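PDB 4JGB: putative exported protein from Burkholderia pseudomallei, which probably binds NAD(P)H through a Rossmann-type fold and may act as an oxidoreductase on CH-NH groups. Local coordinates for residues I8-A13 / R20-A25; R28-T33 / A194-I199; S81-V86 / R137-Y142. One frame throughout, in Å; residues are numbered along the deposited sequence.

Interaction 1. Residues I8-A13 / R20-A25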
loop_
_atom_site.group_PDB
_atom_site.type_symbol
_atom_site.label_atom_id
_atom_site.label_comp_id
_atom_site.label_asym_id
_atom_site.label_seq_id
_atom_site.Cartn_x
_atom_site.Cartn_y
_atom_site.Cartn_z
ATOM N N ILE A 8 -2.046 12.585 -6.738
ATOM C CA ILE A 8 -1.735 11.166 -6.470
ATOM C C ILE A 8 -2.025 10.222 -7.652
ATOM O O ILE A 8 -3.153 10.187 -8.183
ATOM C CB ILE A 8 -2.525 10.674 -5.236
ATOM C CG1 ILE A 8 -2.148 11.498 -3.985
ATOM C CG2 ILE A 8 -2.341 9.181 -5.061
ATOM C CD1 ILE A 8 -3.312 11.692 -3.022
ATOM N N ALA A 9 -1.005 9.471 -8.074
ATOM C CA ALA A 9 -1.170 8.443 -9.106
ATOM C C ALA A 9 -1.263 7.108 -8.392
ATOM O O ALA A 9 -0.514 6.837 -7.463
ATOM C CB ALA A 9 -0.002 8.438 -10.083
ATOM N N LEU A 10 -2.189 6.269 -8.831
ATOM C CA LEU A 10 -2.554 5.090 -8.046
ATOM C C LEU A 10 -2.710 3.904 -8.982
ATOM O O LEU A 10 -3.515 3.991 -9.918
ATOM C CB LEU A 10 -3.879 5.389 -7.300
ATOM C CG LEU A 10 -4.435 4.204 -6.478
ATOM C CD1 LEU A 10 -3.505 3.932 -5.302
ATOM C CD2 LEU A 10 -5.870 4.439 -6.001
ATOM N N PHE A 11 -1.909 2.842 -8.778
ATOM C CA PHE A 11 -2.095 1.538 -9.433
ATOM C C PHE A 11 -3.046 0.664 -8.595
ATOM O O PHE A 11 -3.082 0.788 -7.380
ATOM C CB PHE A 11 -0.741 0.813 -9.629
ATOM C CG PHE A 11 0.144 1.449 -10.672
ATOM C CD1 PHE A 11 0.073 1.051 -12.017
ATOM C CD2 PHE A 11 1.025 2.471 -10.322
ATOM C CE1 PHE A 11 0.872 1.669 -12.990
ATOM C CE2 PHE A 11 1.843 3.083 -11.281
ATOM C CZ PHE A 11 1.762 2.683 -12.621
ATOM N N GLY A 12 -3.821 -0.195 -9.251
ATOM C CA GLY A 12 -4.732 -1.091 -8.546
ATOM C C GLY A 12 -6.018 -0.437 -8.081
ATOM O O GLY A 12 -6.693 -0.970 -7.191
ATOM N N ALA A 13 -6.365 0.712 -8.665
ATOM C CA ALA A 13 -7.533 1.503 -8.226
ATOM C C ALA A 13 -8.944 0.851 -8.320
ATOM O O ALA A 13 -9.898 1.376 -7.692
ATOM C CB ALA A 13 -7.537 2.904 -8.861
ATOM N N ARG A 20 -11.266 2.149 -2.635
ATOM C CA ARG A 20 -11.538 2.892 -1.384
ATOM C C ARG A 20 -10.478 3.945 -1.114
ATOM O O ARG A 20 -10.758 5.048 -0.627
ATOM C CB ARG A 20 -11.689 1.905 -0.238
ATOM C CG ARG A 20 -13.085 1.332 -0.248
ATOM C CD ARG A 20 -13.233 -0.003 0.434
ATOM N NE ARG A 20 -14.598 -0.533 0.282
ATOM C CZ ARG A 20 -14.995 -1.355 -0.689
ATOM N NH1 ARG A 20 -14.153 -1.726 -1.629
ATOM N NH2 ARG A 20 -16.246 -1.784 -0.731
ATOM N N ILE A 21 -9.247 3.630 -1.483
ATOM C CA ILE A 21 -8.183 4.609 -1.428
ATOM C C ILE A 21 -8.473 5.765 -2.402
ATOM O O ILE A 21 -8.401 6.924 -2.004
ATOM C CB ILE A 21 -6.793 3.951 -1.676
ATOM C CG1 ILE A 21 -6.457 3.006 -0.511
ATOM C CG2 ILE A 21 -5.724 5.032 -1.886
ATOM C CD1 ILE A 21 -5.206 2.143 -0.682
ATOM N N ALA A 22 -8.813 5.457 -3.656
ATOM C CA ALA A 22 -9.075 6.503 -4.629
ATOM C C ALA A 22 -10.212 7.406 -4.197
ATOM O O ALA A 22 -10.134 8.606 -4.356
ATOM C CB ALA A 22 -9.373 5.913 -6.023
ATOM N N ALA A 23 -11.280 6.827 -3.676
ATOM C CA ALA A 23 -12.455 7.599 -3.260
ATOM C C ALA A 23 -12.155 8.454 -2.019
ATOM O O ALA A 23 -12.640 9.607 -1.889
ATOM C CB ALA A 23 -13.622 6.650 -2.980
ATOM N N GLU A 24 -11.374 7.879 -1.101
ATOM C CA GLU A 24 -10.959 8.595 0.123
ATOM C C GLU A 24 -10.096 9.795 -0.232
ATOM O O GLU A 24 -10.231 10.864 0.385
ATOM C CB GLU A 24 -10.206 7.665 1.094
ATOM C CG GLU A 24 -9.734 8.309 2.407
ATOM C CD GLU A 24 -10.869 8.862 3.280
ATOM O OE1 GLU A 24 -11.937 8.240 3.318
ATOM O OE2 GLU A 24 -10.671 9.891 3.984
ATOM N N ALA A 25 -9.211 9.637 -1.212
ATOM C CA ALA A 25 -8.371 10.754 -1.618
ATOM C C ALA A 25 -9.178 11.818 -2.390
ATOM O O ALA A 25 -9.062 13.007 -2.088
ATOM C CB ALA A 25 -7.161 10.285 -2.411
#
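Leu10 extends its CG trans to the backbone N (chi1 177°), and chi2 68° turns CD1 aside and leaves CD2 nearly anti to CA, pointing at Ile21 and Ala22 of helix 16-27. This is the first beta-alpha pair of a Rossmann fold: strand 7-11 leads into a glycine-rich GxxGxxG motif that begins at Gly12 and runs into the start of helix 16-27, a signature consistent with dinucleotide binding, and the helix then returns across the sheet. The axes of the short segments bear this out. They lie 9.9 Å apart, and their N-to-C directions differ by 165°, close to antiparallel.

The interface has no hydrogen bond across it, and all five touching residues are buried. Alternate strand residues, Ile8 and Leu10, point to the helix. Two of the three helix partners are alanines, which present only a methyl to the larger strand side chains. At one end Ile8 CD1 meets Ala25 CB at 4.1 Å. Ile21 also touches Phe195 of the adjacent helix 188-201. At the other end Leu10 CD2 is shared between two helix residues, with Ala22 CB at 3.8 Å and Ile21 CG2 at 4.2 Å.

Interaction 2. Residues R28-T33 / A194-I199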
loop_
_atom_site.group_PDB
_atom_site.type_symbol
_atom_site.label_atom_id
_atom_site.label_comp_id
_atom_site.label_asym_id
_atom_site.label_seq_id
_atom_site.Cartn_x
_atom_site.Cartn_y
_atom_site.Cartn_z
ATOM N N ARG A 28 -11.409 14.250 -0.395
ATOM C CA ARG A 28 -10.623 15.239 0.380
ATOM C C ARG A 28 -10.156 16.397 -0.513
ATOM O O ARG A 28 -9.606 17.404 -0.036
ATOM C CB ARG A 28 -9.385 14.586 1.030
ATOM C CG ARG A 28 -9.695 13.449 2.006
ATOM C CD ARG A 28 -8.408 12.894 2.652
ATOM N NE ARG A 28 -8.684 11.731 3.494
ATOM C CZ ARG A 28 -7.919 11.278 4.499
ATOM N NH1 ARG A 28 -6.779 11.863 4.838
ATOM N NH2 ARG A 28 -8.318 10.206 5.168
ATOM N N GLY A 29 -10.336 16.239 -1.816
ATOM C CA GLY A 29 -9.944 17.308 -2.766
ATOM C C GLY A 29 -8.580 17.029 -3.399
ATOM O O GLY A 29 -8.059 17.867 -4.139
ATOM N N HIS A 30 -7.999 15.846 -3.138
ATOM C CA HIS A 30 -6.767 15.464 -3.860
ATOM C C HIS A 30 -7.140 15.164 -5.294
ATOM O O HIS A 30 -8.263 14.727 -5.555
ATOM C CB HIS A 30 -6.051 14.268 -3.197
ATOM C CG HIS A 30 -5.607 14.539 -1.790
ATOM N ND1 HIS A 30 -4.776 15.587 -1.464
ATOM C CD2 HIS A 30 -5.864 13.888 -0.631
ATOM C CE1 HIS A 30 -4.556 15.581 -0.164
ATOM N NE2 HIS A 30 -5.189 14.547 0.361
ATOM N N GLN A 31 -6.227 15.425 -6.223
ATOM C CA GLN A 31 -6.394 15.031 -7.629
ATOM C C GLN A 31 -5.861 13.607 -7.841
ATOM O O GLN A 31 -4.641 13.368 -7.800
ATOM C CB GLN A 31 -5.664 16.025 -8.545
ATOM C CG GLN A 31 -5.785 15.753 -10.034
ATOM C CD GLN A 31 -4.635 16.346 -10.838
ATOM O OE1 GLN A 31 -3.733 15.625 -11.329
ATOM N NE2 GLN A 31 -4.643 17.659 -10.962
ATOM N N VAL A 32 -6.777 12.668 -8.070
ATOM C CA VAL A 32 -6.421 11.255 -8.218
ATOM C C VAL A 32 -6.442 10.813 -9.682
ATOM O O VAL A 32 -7.396 11.076 -10.418
ATOM C CB VAL A 32 -7.381 10.333 -7.426
ATOM C CG1 VAL A 32 -6.897 8.880 -7.443
ATOM C CG2 VAL A 32 -7.583 10.855 -6.010
ATOM N N THR A 33 -5.367 10.143 -10.082
ATOM C CA THR A 33 -5.257 9.520 -11.398
ATOM C C THR A 33 -5.079 8.010 -11.231
ATOM O O THR A 33 -4.076 7.575 -10.711
ATOM C CB THR A 33 -4.068 10.146 -12.167
ATOM O OG1 THR A 33 -4.205 11.578 -12.118
ATOM C CG2 THR A 33 -4.013 9.640 -13.638
ATOM N N ALA A 194 -6.532 5.632 6.930
ATOM C CA ALA A 194 -5.129 5.521 7.353
ATOM C C ALA A 194 -4.101 5.772 6.246
ATOM O O ALA A 194 -3.098 6.488 6.459
ATOM C CB ALA A 194 -4.861 4.178 8.030
ATOM N N PHE A 195 -4.362 5.197 5.070
ATOM C CA PHE A 195 -3.399 5.132 3.983
ATOM C C PHE A 195 -3.255 6.550 3.444
ATOM O O PHE A 195 -2.130 7.077 3.306
ATOM C CB PHE A 195 -3.915 4.151 2.897
ATOM C CG PHE A 195 -2.934 3.855 1.785
ATOM C CD1 PHE A 195 -2.773 4.735 0.709
ATOM C CD2 PHE A 195 -2.240 2.645 1.758
ATOM C CE1 PHE A 195 -1.919 4.426 -0.343
ATOM C CE2 PHE A 195 -1.376 2.344 0.698
ATOM C CZ PHE A 195 -1.235 3.232 -0.359
ATOM N N VAL A 196 -4.399 7.190 3.193
ATOM C CA VAL A 196 -4.401 8.564 2.679
ATOM C C VAL A 196 -3.915 9.574 3.757
ATOM O O VAL A 196 -3.255 10.564 3.421
ATOM C CB VAL A 196 -5.799 8.944 2.107
ATOM C CG1 VAL A 196 -5.836 10.418 1.735
ATOM C CG2 VAL A 196 -6.180 8.079 0.886
ATOM N N ASP A 197 -4.207 9.330 5.040
ATOM C CA ASP A 197 -3.654 10.199 6.130
ATOM C C ASP A 197 -2.122 10.123 6.050
ATOM O O ASP A 197 -1.419 11.121 6.233
ATOM C CB ASP A 197 -4.053 9.728 7.556
ATOM C CG ASP A 197 -5.491 10.059 7.948
ATOM O OD1 ASP A 197 -6.183 10.875 7.313
ATOM O OD2 ASP A 197 -5.925 9.484 8.961
ATOM N N GLU A 198 -1.607 8.935 5.769
ATOM C CA GLU A 198 -0.162 8.722 5.773
ATOM C C GLU A 198 0.493 9.407 4.586
ATOM O O GLU A 198 1.580 9.972 4.711
ATOM C CB GLU A 198 0.220 7.227 5.847
ATOM C CG GLU A 198 1.740 6.935 5.812
ATOM C CD GLU A 198 2.577 7.801 6.772
ATOM O OE1 GLU A 198 2.015 8.309 7.775
ATOM O OE2 GLU A 198 3.809 7.964 6.534
ATOM N N ILE A 199 -0.183 9.360 3.441
ATOM C CA ILE A 199 0.200 10.165 2.268
ATOM C C ILE A 199 0.354 11.647 2.615
ATOM O O ILE A 199 1.318 12.278 2.189
ATOM C CB ILE A 199 -0.793 9.995 1.092
ATOM C CG1 ILE A 199 -0.711 8.557 0.535
ATOM C CG2 ILE A 199 -0.526 11.029 -0.011
ATOM C CD1 ILE A 199 -1.632 8.288 -0.635
#
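Arg28, Val196 and Asp197 bury the most surface in this contact, and the guanidinium of Arg28 is its centre. The side chain leaves the backbone with CG trans to the carbonyl carbon (chi1 -60°); extended from CG to NE, the chain carries the guanidinium to helix 188-201. There Val196 runs alongside in the opposite sense and lays its CG1 over one face of the guanidinium, 3.3 Å above the plane and displaced toward the rim; Arg28 NE and NH1 each lie 3.6 Å from Val196 CG1.

Asp197 comes to the edge of the same group. Its OD1 accepts from Arg28 NH1 at 2.7 Å with an N-H...O angle of 148°, forming a salt bridge, and weakly from Arg28 NH2 at 3.1 Å. Asp197 OD1 thus serves both terminal nitrogens; NH1 meets it on the anti side, tilted out of the carboxylate plane, and that plane is turned 50° from the guanidinium. A second carboxylate, Glu24, bridges NH2, which would further favour the positive charge and limit rotation of the group.

His30 adds a smaller apolar touch, its CD2 lying 4.2 Å from Val196 CG1, while its NE2 is hydrogen-bonded to Glu200 of the same helix. Between Arg28 and His30 in sequence, Gly29 has positive phi and forms the Schellman motif after helix 16-27. The arrangement is that of a Rossmann alpha/beta layer, in which the helix-to-strand turn of the first beta-alpha-beta unit meets a much later helix on the same face of the sheet.

Interaction 3. Residues S81-V86 / R137-Y142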
loop_
_atom_site.group_PDB
_atom_site.type_symbol
_atom_site.label_atom_id
_atom_site.label_comp_id
_atom_site.label_asym_id
_atom_site.label_seq_id
_atom_site.Cartn_x
_atom_site.Cartn_y
_atom_site.Cartn_z
ATOM N N SER A 81 4.487 -14.043 -7.118
ATOM C CA SER A 81 5.671 -13.921 -7.981
ATOM C C SER A 81 5.882 -12.523 -8.564
ATOM O O SER A 81 6.885 -12.294 -9.230
ATOM C CB SER A 81 5.636 -14.959 -9.106
ATOM O OG SER A 81 4.449 -14.814 -9.846
ATOM N N LYS A 82 4.954 -11.596 -8.326
ATOM C CA LYS A 82 5.062 -10.243 -8.866
ATOM C C LYS A 82 5.265 -9.138 -7.822
ATOM O O LYS A 82 5.644 -8.024 -8.177
ATOM C CB LYS A 82 3.833 -9.914 -9.711
ATOM C CG LYS A 82 3.777 -10.706 -11.006
ATOM C CD LYS A 82 2.583 -10.294 -11.852
ATOM C CE LYS A 82 2.639 -11.032 -13.171
ATOM N NZ LYS A 82 2.782 -12.488 -12.902
ATOM N N VAL A 83 4.990 -9.446 -6.554
ATOM C CA VAL A 83 5.018 -8.441 -5.473
ATOM C C VAL A 83 6.363 -7.664 -5.416
ATOM O O VAL A 83 6.370 -6.421 -5.405
ATOM C CB VAL A 83 4.560 -9.059 -4.136
ATOM C CG1 VAL A 83 5.020 -8.232 -2.943
ATOM C CG2 VAL A 83 3.026 -9.228 -4.126
ATOM N N VAL A 84 7.488 -8.370 -5.400
ATOM C CA VAL A 84 8.816 -7.688 -5.451
ATOM C C VAL A 84 9.025 -6.810 -6.713
ATOM O O VAL A 84 9.476 -5.652 -6.608
ATOM C CB VAL A 84 9.989 -8.698 -5.285
ATOM C CG1 VAL A 84 11.350 -8.031 -5.548
ATOM C CG2 VAL A 84 9.948 -9.279 -3.879
ATOM N N ALA A 85 8.718 -7.362 -7.900
ATOM C CA ALA A 85 8.895 -6.619 -9.154
ATOM C C ALA A 85 8.066 -5.322 -9.152
ATOM O O ALA A 85 8.544 -4.289 -9.602
ATOM C CB ALA A 85 8.530 -7.476 -10.348
ATOM N N VAL A 86 6.839 -5.379 -8.623
ATOM C CA VAL A 86 6.019 -4.175 -8.496
ATOM C C VAL A 86 6.740 -3.106 -7.668
ATOM O O VAL A 86 6.935 -2.003 -8.144
ATOM C CB VAL A 86 4.624 -4.442 -7.880
ATOM C CG1 VAL A 86 3.920 -3.118 -7.599
ATOM C CG2 VAL A 86 3.759 -5.269 -8.827
ATOM N N ARG A 137 7.442 -9.847 2.456
ATOM C CA ARG A 137 8.664 -9.751 3.244
ATOM C C ARG A 137 9.851 -9.315 2.411
ATOM O O ARG A 137 10.602 -8.450 2.844
ATOM C CB ARG A 137 9.008 -11.066 3.932
ATOM C CG ARG A 137 10.448 -11.104 4.457
ATOM C CD ARG A 137 10.805 -12.482 5.010
ATOM N NE ARG A 137 10.073 -12.757 6.251
ATOM C CZ ARG A 137 9.996 -13.955 6.828
ATOM N NH1 ARG A 137 10.599 -15.005 6.278
ATOM N NH2 ARG A 137 9.290 -14.105 7.944
ATOM N N ASP A 138 10.008 -9.919 1.229
ATOM C CA ASP A 138 11.089 -9.552 0.299
ATOM C C ASP A 138 10.923 -8.160 -0.324
ATOM O O ASP A 138 11.894 -7.448 -0.504
ATOM C CB ASP A 138 11.201 -10.590 -0.812
ATOM C CG ASP A 138 11.601 -11.972 -0.296
ATOM O OD1 ASP A 138 12.042 -12.095 0.891
ATOM O OD2 ASP A 138 11.454 -12.929 -1.094
ATOM N N ALA A 139 9.693 -7.795 -0.677
ATOM C CA ALA A 139 9.372 -6.436 -1.120
ATOM C C ALA A 139 9.823 -5.426 -0.059
ATOM O O ALA A 139 10.551 -4.478 -0.361
ATOM C CB ALA A 139 7.884 -6.294 -1.404
ATOM N N TYR A 140 9.421 -5.649 1.187
ATOM C CA TYR A 140 9.875 -4.804 2.297
ATOM C C TYR A 140 11.405 -4.859 2.468
ATOM O O TYR A 140 12.037 -3.836 2.648
ATOM C CB TYR A 140 9.180 -5.171 3.610
ATOM C CG TYR A 140 9.697 -4.337 4.761
ATOM C CD1 TYR A 140 9.296 -3.010 4.905
ATOM C CD2 TYR A 140 10.615 -4.862 5.693
ATOM C CE1 TYR A 140 9.771 -2.220 5.941
ATOM C CE2 TYR A 140 11.096 -4.069 6.741
ATOM C CZ TYR A 140 10.664 -2.751 6.855
ATOM O OH TYR A 140 11.099 -1.936 7.869
ATOM N N GLY A 141 11.991 -6.059 2.411
ATOM C CA GLY A 141 13.457 -6.197 2.360
ATOM C C GLY A 141 14.118 -5.349 1.278
ATOM O O GLY A 141 15.136 -4.699 1.516
ATOM N N TYR A 142 13.547 -5.340 0.077
ATOM C CA TYR A 142 14.112 -4.510 -0.980
ATOM C C TYR A 142 14.020 -2.998 -0.676
ATOM O O TYR A 142 15.008 -2.257 -0.789
ATOM C CB TYR A 142 13.497 -4.842 -2.348
ATOM C CG TYR A 142 13.837 -3.794 -3.356
ATOM C CD1 TYR A 142 15.099 -3.752 -3.938
ATOM C CD2 TYR A 142 12.903 -2.801 -3.705
ATOM C CE1 TYR A 142 15.428 -2.761 -4.856
ATOM C CE2 TYR A 142 13.227 -1.809 -4.621
ATOM C CZ TYR A 142 14.486 -1.807 -5.192
ATOM O OH TYR A 142 14.821 -0.845 -6.104
#
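The peptide group joining Asp138 to Ala139 is the flat surface met here: Val84 CG2 stands over one of its faces, almost directly above Ala139 N at 3.5 Å. The carboxylate of Asp138 has neither face nor edge in the contact, because that residue touches with its aliphatic part, Asp138 CB lying 3.6 Å from Val84 CG2.

One methyl branch of Val84 therefore does most of the work. With CG1 anti to the backbone N (chi1 171°), CG2 is left anti to the carbonyl carbon and lies against the backbone of the other helix. Val83 extends the contact with its CG1, which packs on Ala139 CB at 3.8 Å. Ala139 has only a methyl group to place between the helices, and the backbones come correspondingly near: Val84 CA and Ala139 CA are 4.5 Å apart. No hydrogen bond crosses the interface, so the fit rests on van der Waals contact.

Beyond the two segments, Val83 also reaches Ala135 and His136, and Tyr142 leans on Lys88 and Val91. The first turn of helix 83-97 is thereby joined to helix 130-143, which faces the sheet through Tyr140 and its ring contact with Phe153 of strand 150-155.

Overall arrangement
Interactions 1 and 2 form one continuous region, their centres 7 Å apart. Strands 7-11 and 31-36 are sheet neighbours, and helix 16-27 connects them, so interaction 1 packs the first beta-alpha-beta unit and interaction 2 ties its turn to helix 188-201, about 160 residues later. Interaction 3 lies on the opposite side of the chain's centre, about 21 Å from interaction 1 and 24 Å from interaction 2, centre to centre, and touches neither. Along the chain, interaction 1 closes first; interaction 2 then spans a long loop within which interaction 3 is nested. Helices 16-27 and 188-201 on one side, 83-97 and 130-143 on the other, are consistent with a three-layer Rossmann fold.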